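Long-range contacts in CRISPR-associated protein,CRISPR-associated endonuclease Cas9 (Corynebacterium diphtheriae, PDB 6JOO), which cuts the DNA of invading genetic elements under the direction of guide RNA, using RuvC-like and HNH nuclease domains in the complete protein: residues A[147-152]-A[403-408]; A[176-181]-A[210-215]. All blocks are in the same frame, centred on the assembly; numbering follows the deposited sequence.

Contact 1 of 2, residues A[147-152]-A[403-408]; sequences SLYLPD and LDDDVH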
loop_
_atom_site.group_PDB
_atom_site.type_symbol
_atom_site.label_atom_id
_atom_site.label_comp_id
_atom_site.label_asym_id
_atom_site.label_seq_id
_atom_site.Cartn_x
_atom_site.Cartn_y
_atom_site.Cartn_z
ATOM N N SER A 147 -7.277 10.227 -31.346
ATOM C CA SER A 147 -6.553 9.139 -31.996
ATOM C C SER A 147 -7.482 8.075 -32.569
ATOM O O SER A 147 -7.001 7.149 -33.232
ATOM C CB SER A 147 -5.579 8.497 -31.006
ATOM O OG SER A 147 -6.266 7.988 -29.875
ATOM N N LEU A 148 -8.790 8.178 -32.326
ATOM C CA LEU A 148 -9.757 7.238 -32.869
ATOM C C LEU A 148 -10.614 7.820 -33.982
ATOM O O LEU A 148 -11.430 7.086 -34.554
ATOM C CB LEU A 148 -10.677 6.712 -31.756
ATOM C CG LEU A 148 -10.031 5.875 -30.649
ATOM C CD1 LEU A 148 -11.096 5.217 -29.782
ATOM C CD2 LEU A 148 -9.092 4.834 -31.240
ATOM N N TYR A 149 -10.462 9.110 -34.306
ATOM C CA TYR A 149 -11.255 9.694 -35.384
ATOM C C TYR A 149 -10.981 9.003 -36.713
ATOM O O TYR A 149 -11.879 8.900 -37.554
ATOM C CB TYR A 149 -10.984 11.193 -35.491
ATOM C CG TYR A 149 -11.526 11.996 -34.328
ATOM C CD1 TYR A 149 -12.540 11.494 -33.522
ATOM C CD2 TYR A 149 -11.023 13.258 -34.037
ATOM C CE1 TYR A 149 -13.034 12.225 -32.458
ATOM C CE2 TYR A 149 -11.511 13.995 -32.976
ATOM C CZ TYR A 149 -12.515 13.474 -32.192
ATOM O OH TYR A 149 -13.002 14.208 -31.138
ATOM N N LEU A 150 -9.755 8.520 -36.917
ATOM C CA LEU A 150 -9.418 7.647 -38.040
ATOM C C LEU A 150 -8.863 6.358 -37.451
ATOM O O LEU A 150 -7.653 6.252 -37.192
ATOM C CB LEU A 150 -8.425 8.309 -38.992
ATOM C CG LEU A 150 -9.009 9.437 -39.844
ATOM C CD1 LEU A 150 -7.988 9.949 -40.844
ATOM C CD2 LEU A 150 -10.276 8.976 -40.553
ATOM N N PRO A 151 -9.711 5.361 -37.208
ATOM C CA PRO A 151 -9.256 4.161 -36.497
ATOM C C PRO A 151 -8.194 3.406 -37.279
ATOM O O PRO A 151 -8.138 3.462 -38.508
ATOM C CB PRO A 151 -10.537 3.332 -36.346
ATOM C CG PRO A 151 -11.652 4.318 -36.498
ATOM C CD PRO A 151 -11.155 5.320 -37.491
ATOM N N ASP A 152 -7.347 2.694 -36.540
ATOM C CA ASP A 152 -6.272 1.917 -37.131
ATOM C C ASP A 152 -6.801 0.585 -37.659
ATOM O O ASP A 152 -7.966 0.224 -37.467
ATOM C CB ASP A 152 -5.159 1.678 -36.110
ATOM C CG ASP A 152 -4.824 2.922 -35.307
ATOM O OD1 ASP A 152 -5.660 3.849 -35.255
ATOM O OD2 ASP A 152 -3.714 2.976 -34.734
ATOM N N LEU A 403 -6.292 20.726 -36.062
ATOM C CA LEU A 403 -5.538 19.760 -36.853
ATOM C C LEU A 403 -6.468 18.689 -37.420
ATOM O O LEU A 403 -7.491 18.341 -36.825
ATOM C CB LEU A 403 -4.419 19.119 -36.014
ATOM C CG LEU A 403 -4.160 19.499 -34.552
ATOM C CD1 LEU A 403 -5.279 18.932 -33.673
ATOM C CD2 LEU A 403 -2.761 19.035 -34.067
ATOM N N ASP A 404 -6.104 18.178 -38.595
ATOM C CA ASP A 404 -6.885 17.153 -39.271
ATOM C C ASP A 404 -6.908 15.858 -38.465
ATOM O O ASP A 404 -6.061 15.610 -37.601
ATOM C CB ASP A 404 -6.318 16.874 -40.663
ATOM C CG ASP A 404 -6.914 17.768 -41.724
ATOM O OD1 ASP A 404 -7.840 18.542 -41.398
ATOM O OD2 ASP A 404 -6.453 17.692 -42.883
ATOM N N ASP A 405 -7.898 15.018 -38.777
ATOM C CA ASP A 405 -8.032 13.717 -38.133
ATOM C C ASP A 405 -6.850 12.805 -38.429
ATOM O O ASP A 405 -6.567 11.898 -37.638
ATOM C CB ASP A 405 -9.345 13.061 -38.571
ATOM C CG ASP A 405 -10.565 13.932 -38.265
ATOM O OD1 ASP A 405 -10.389 15.041 -37.718
ATOM O OD2 ASP A 405 -11.699 13.507 -38.573
ATOM N N ASP A 406 -6.146 13.033 -39.540
ATOM C CA ASP A 406 -4.948 12.263 -39.848
ATOM C C ASP A 406 -3.734 12.728 -39.059
ATOM O O ASP A 406 -2.771 11.967 -38.921
ATOM C CB ASP A 406 -4.643 12.335 -41.346
ATOM C CG ASP A 406 -4.665 13.758 -41.889
ATOM O OD1 ASP A 406 -3.972 14.633 -41.329
ATOM O OD2 ASP A 406 -5.359 13.994 -42.901
ATOM N N VAL A 407 -3.763 13.955 -38.533
ATOM C CA VAL A 407 -2.607 14.500 -37.829
ATOM C C VAL A 407 -2.461 13.864 -36.452
ATOM O O VAL A 407 -1.342 13.613 -35.986
ATOM C CB VAL A 407 -2.724 16.034 -37.737
ATOM C CG1 VAL A 407 -1.530 16.628 -37.007
ATOM C CG2 VAL A 407 -2.866 16.642 -39.127
ATOM N N HIS A 408 -3.586 13.577 -35.789
ATOM C CA HIS A 408 -3.556 13.184 -34.381
ATOM C C HIS A 408 -2.726 11.922 -34.164
ATOM O O HIS A 408 -1.858 11.883 -33.283
ATOM C CB HIS A 408 -4.985 12.995 -33.859
ATOM C CG HIS A 408 -5.737 14.278 -33.664
ATOM N ND1 HIS A 408 -5.627 15.039 -32.519
ATOM C CD2 HIS A 408 -6.615 14.931 -34.465
ATOM C CE1 HIS A 408 -6.406 16.102 -32.621
ATOM N NE2 HIS A 408 -7.010 16.064 -33.795
#

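Contact 2 of 2, residues A[176-181]-A[210-215]; sequences TATVGQ and AREIQE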
loop_
_atom_site.group_PDB
_atom_site.type_symbol
_atom_site.label_atom_id
_atom_site.label_comp_id
_atom_site.label_asym_id
_atom_site.label_seq_id
_atom_site.Cartn_x
_atom_site.Cartn_y
_atom_site.Cartn_z
ATOM N N THR A 176 -14.313 -6.660 -44.165
ATOM C CA THR A 176 -15.227 -5.561 -43.834
ATOM C C THR A 176 -16.319 -6.005 -42.862
ATOM O O THR A 176 -17.499 -5.685 -43.026
ATOM C CB THR A 176 -15.840 -4.956 -45.100
ATOM O OG1 THR A 176 -16.716 -5.911 -45.718
ATOM C CG2 THR A 176 -14.741 -4.576 -46.081
ATOM N N ALA A 177 -15.922 -6.750 -41.837
ATOM C CA ALA A 177 -16.846 -7.257 -40.833
ATOM C C ALA A 177 -16.609 -6.536 -39.514
ATOM O O ALA A 177 -15.474 -6.475 -39.030
ATOM C CB ALA A 177 -16.684 -8.768 -40.647
ATOM N N THR A 178 -17.676 -5.987 -38.941
ATOM C CA THR A 178 -17.581 -5.353 -37.637
ATOM C C THR A 178 -17.694 -6.403 -36.534
ATOM O O THR A 178 -18.099 -7.545 -36.768
ATOM C CB THR A 178 -18.667 -4.288 -37.469
ATOM O OG1 THR A 178 -19.909 -4.913 -37.126
ATOM C CG2 THR A 178 -18.845 -3.502 -38.762
ATOM N N VAL A 179 -17.324 -5.999 -35.317
ATOM C CA VAL A 179 -17.355 -6.921 -34.182
ATOM C C VAL A 179 -18.769 -7.441 -33.954
ATOM O O VAL A 179 -18.968 -8.609 -33.601
ATOM C CB VAL A 179 -16.797 -6.233 -32.920
ATOM C CG1 VAL A 179 -16.762 -7.204 -31.749
ATOM C CG2 VAL A 179 -15.416 -5.659 -33.190
ATOM N N GLY A 180 -19.771 -6.588 -34.171
ATOM C CA GLY A 180 -21.140 -6.983 -33.885
ATOM C C GLY A 180 -21.670 -8.039 -34.837
ATOM O O GLY A 180 -22.333 -8.990 -34.413
ATOM N N GLN A 181 -21.388 -7.893 -36.133
ATOM C CA GLN A 181 -21.972 -8.793 -37.120
ATOM C C GLN A 181 -21.266 -10.142 -37.195
ATOM O O GLN A 181 -21.828 -11.084 -37.763
ATOM C CB GLN A 181 -21.986 -8.123 -38.499
ATOM C CG GLN A 181 -20.663 -7.513 -38.924
ATOM C CD GLN A 181 -20.826 -6.477 -40.022
ATOM O OE1 GLN A 181 -19.860 -6.098 -40.684
ATOM N NE2 GLN A 181 -22.053 -6.006 -40.214
ATOM N N ALA A 210 -14.200 1.459 -32.644
ATOM C CA ALA A 210 -14.429 2.698 -33.379
ATOM C C ALA A 210 -14.710 2.417 -34.849
ATOM O O ALA A 210 -15.497 3.127 -35.486
ATOM C CB ALA A 210 -13.225 3.626 -33.224
ATOM N N ARG A 211 -14.081 1.377 -35.402
ATOM C CA ARG A 211 -14.336 1.008 -36.790
ATOM C C ARG A 211 -15.767 0.515 -36.967
ATOM O O ARG A 211 -16.417 0.826 -37.972
ATOM C CB ARG A 211 -13.331 -0.055 -37.241
ATOM C CG ARG A 211 -12.818 0.111 -38.671
ATOM C CD ARG A 211 -11.719 -0.900 -39.000
ATOM N NE ARG A 211 -10.645 -0.883 -38.010
ATOM C CZ ARG A 211 -10.423 -1.851 -37.125
ATOM N NH1 ARG A 211 -9.423 -1.743 -36.260
ATOM N NH2 ARG A 211 -11.194 -2.930 -37.108
ATOM N N GLU A 212 -16.278 -0.250 -35.996
ATOM C CA GLU A 212 -17.672 -0.681 -36.053
ATOM C C GLU A 212 -18.619 0.509 -35.971
ATOM O O GLU A 212 -19.614 0.572 -36.703
ATOM C CB GLU A 212 -17.967 -1.678 -34.931
ATOM C CG GLU A 212 -19.456 -1.856 -34.651
ATOM C CD GLU A 212 -19.762 -3.084 -33.816
ATOM O OE1 GLU A 212 -18.845 -3.901 -33.596
ATOM O OE2 GLU A 212 -20.924 -3.233 -33.382
ATOM N N ILE A 213 -18.324 1.463 -35.086
ATOM C CA ILE A 213 -19.133 2.676 -34.999
ATOM C C ILE A 213 -19.065 3.451 -36.309
ATOM O O ILE A 213 -20.071 3.986 -36.790
ATOM C CB ILE A 213 -18.681 3.543 -33.808
ATOM C CG1 ILE A 213 -18.910 2.811 -32.484
ATOM C CG2 ILE A 213 -19.407 4.880 -33.811
ATOM C CD1 ILE A 213 -18.775 3.708 -31.264
ATOM N N GLN A 214 -17.875 3.514 -36.911
ATOM C CA GLN A 214 -17.701 4.270 -38.148
ATOM C C GLN A 214 -18.579 3.714 -39.263
ATOM O O GLN A 214 -19.243 4.472 -39.978
ATOM C CB GLN A 214 -16.231 4.259 -38.562
ATOM C CG GLN A 214 -15.938 5.015 -39.843
ATOM C CD GLN A 214 -14.469 4.974 -40.208
ATOM O OE1 GLN A 214 -13.839 3.917 -40.178
ATOM N NE2 GLN A 214 -13.912 6.130 -40.545
ATOM N N GLU A 215 -18.594 2.389 -39.424
ATOM C CA GLU A 215 -19.417 1.787 -40.471
ATOM C C GLU A 215 -20.901 1.987 -40.192
ATOM O O GLU A 215 -21.696 2.163 -41.123
ATOM C CB GLU A 215 -19.092 0.299 -40.614
ATOM C CG GLU A 215 -19.866 -0.401 -41.729
ATOM C CD GLU A 215 -19.421 0.024 -43.119
ATOM O OE1 GLU A 215 -18.756 -0.781 -43.804
ATOM O OE2 GLU A 215 -19.733 1.164 -43.526
#

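Contact 1 of 2, residues A[147-152]-A[403-408]
Tyr149 and Leu150 lean on Asp405 from the loop that precedes helix 156-169, through van der Waals contact. The side chains of Leu150 and Asp405 meet at about a right angle, with Leu150 CG lying 3.9 Å from Asp405 CB. Beyond this, Leu150 CD1 rests on the peptide that joins Asp405 to Asp406, 3.8 Å from Asp406 N and 4.1 Å from Asp406 CB.

The carboxylate of Asp405 turns to Tyr149 instead, where its oxygens meet carbon atoms. Asp405 holds CG anti to its carbonyl carbon (chi1 -57°), which sets the carboxylate against the tyrosine, OD2 being 3.9 Å from Tyr149 CB. The ring and carboxylate planes are 49° apart, and OD1 approaches Tyr149 CD2 obliquely.

At the other end of the interface, the backbone N of Ser147 comes within 4.4 Å of His408 CB, while Ser147 OG is hydrogen-bonded to Lys144 O. Leu148 and Tyr149 also pack on Ile231 of helix 224-234. This small surface contact, in the part of the engineered fusion ahead of its Gly-Ser linker, joins an interhelical loop to helix 405-413 and is consistent with the helical packing of the Cas9 recognition lobe.

Contact 2 of 2, residues A[176-181]-A[210-215]
Glu212 OE1 receives the hydrogen bond of Gly180 N at 2.9 Å, with Val179 N also close, 3.1 Å from the same oxygen. The bond to Gly180 is bent, 132° at the hydrogen, and the donor lies well out of the carboxylate plane, by 45°. Glu212 projects to this point on an extended chain, its CG anti to the backbone N (chi1 163°). The other oxygen, OE2, forms a salt bridge with Arg107 of helix 102-110, so both oxygens of the buried carboxylate have partners. Glu212 brings a negative charge to the start of helix 179-184, where the helix dipole would probably stabilise it.

Thr178 crosses the stem of Glu212 at about a right angle, its CB 3.7 Å from Glu212 CB. Its methyl CG2 extends the packing to Glu215, 4.2 Å from Glu215 CB; the carboxylate of Glu215 pairs with Arg218.

Within 176-181, Thr178 N donates an almost straight bond to Gln181 OE1 at 2.8 Å, and Gln181 N returns a weak one to Thr178 OG1. The arrangement is a capping box with Thr178 as N-cap, packed against helix 206-219 in the part of the fusion ahead of its Gly-Ser linker.

How the contacts relate
From the N terminus the chain first passes 147-152, then runs through helix 156-169 to 176-181 and on to helix 206-219, where contact 2 closes a short loop of 28 intervening residues. It continues through a series of helices and loops before 403-408 returns to the starting loop, so contact 1 closes a far longer excursion with contact 2 nested inside it. The two centres are about 17 Å apart, yet the two contacts touch: Asp152 O probably accepts a hydrogen bond from Arg211 NH1, and Pro151 packs on Ala210. Loop 147-152 therefore lies between helix 405-413 and helix 206-219, linking the later helical region to the earlier one.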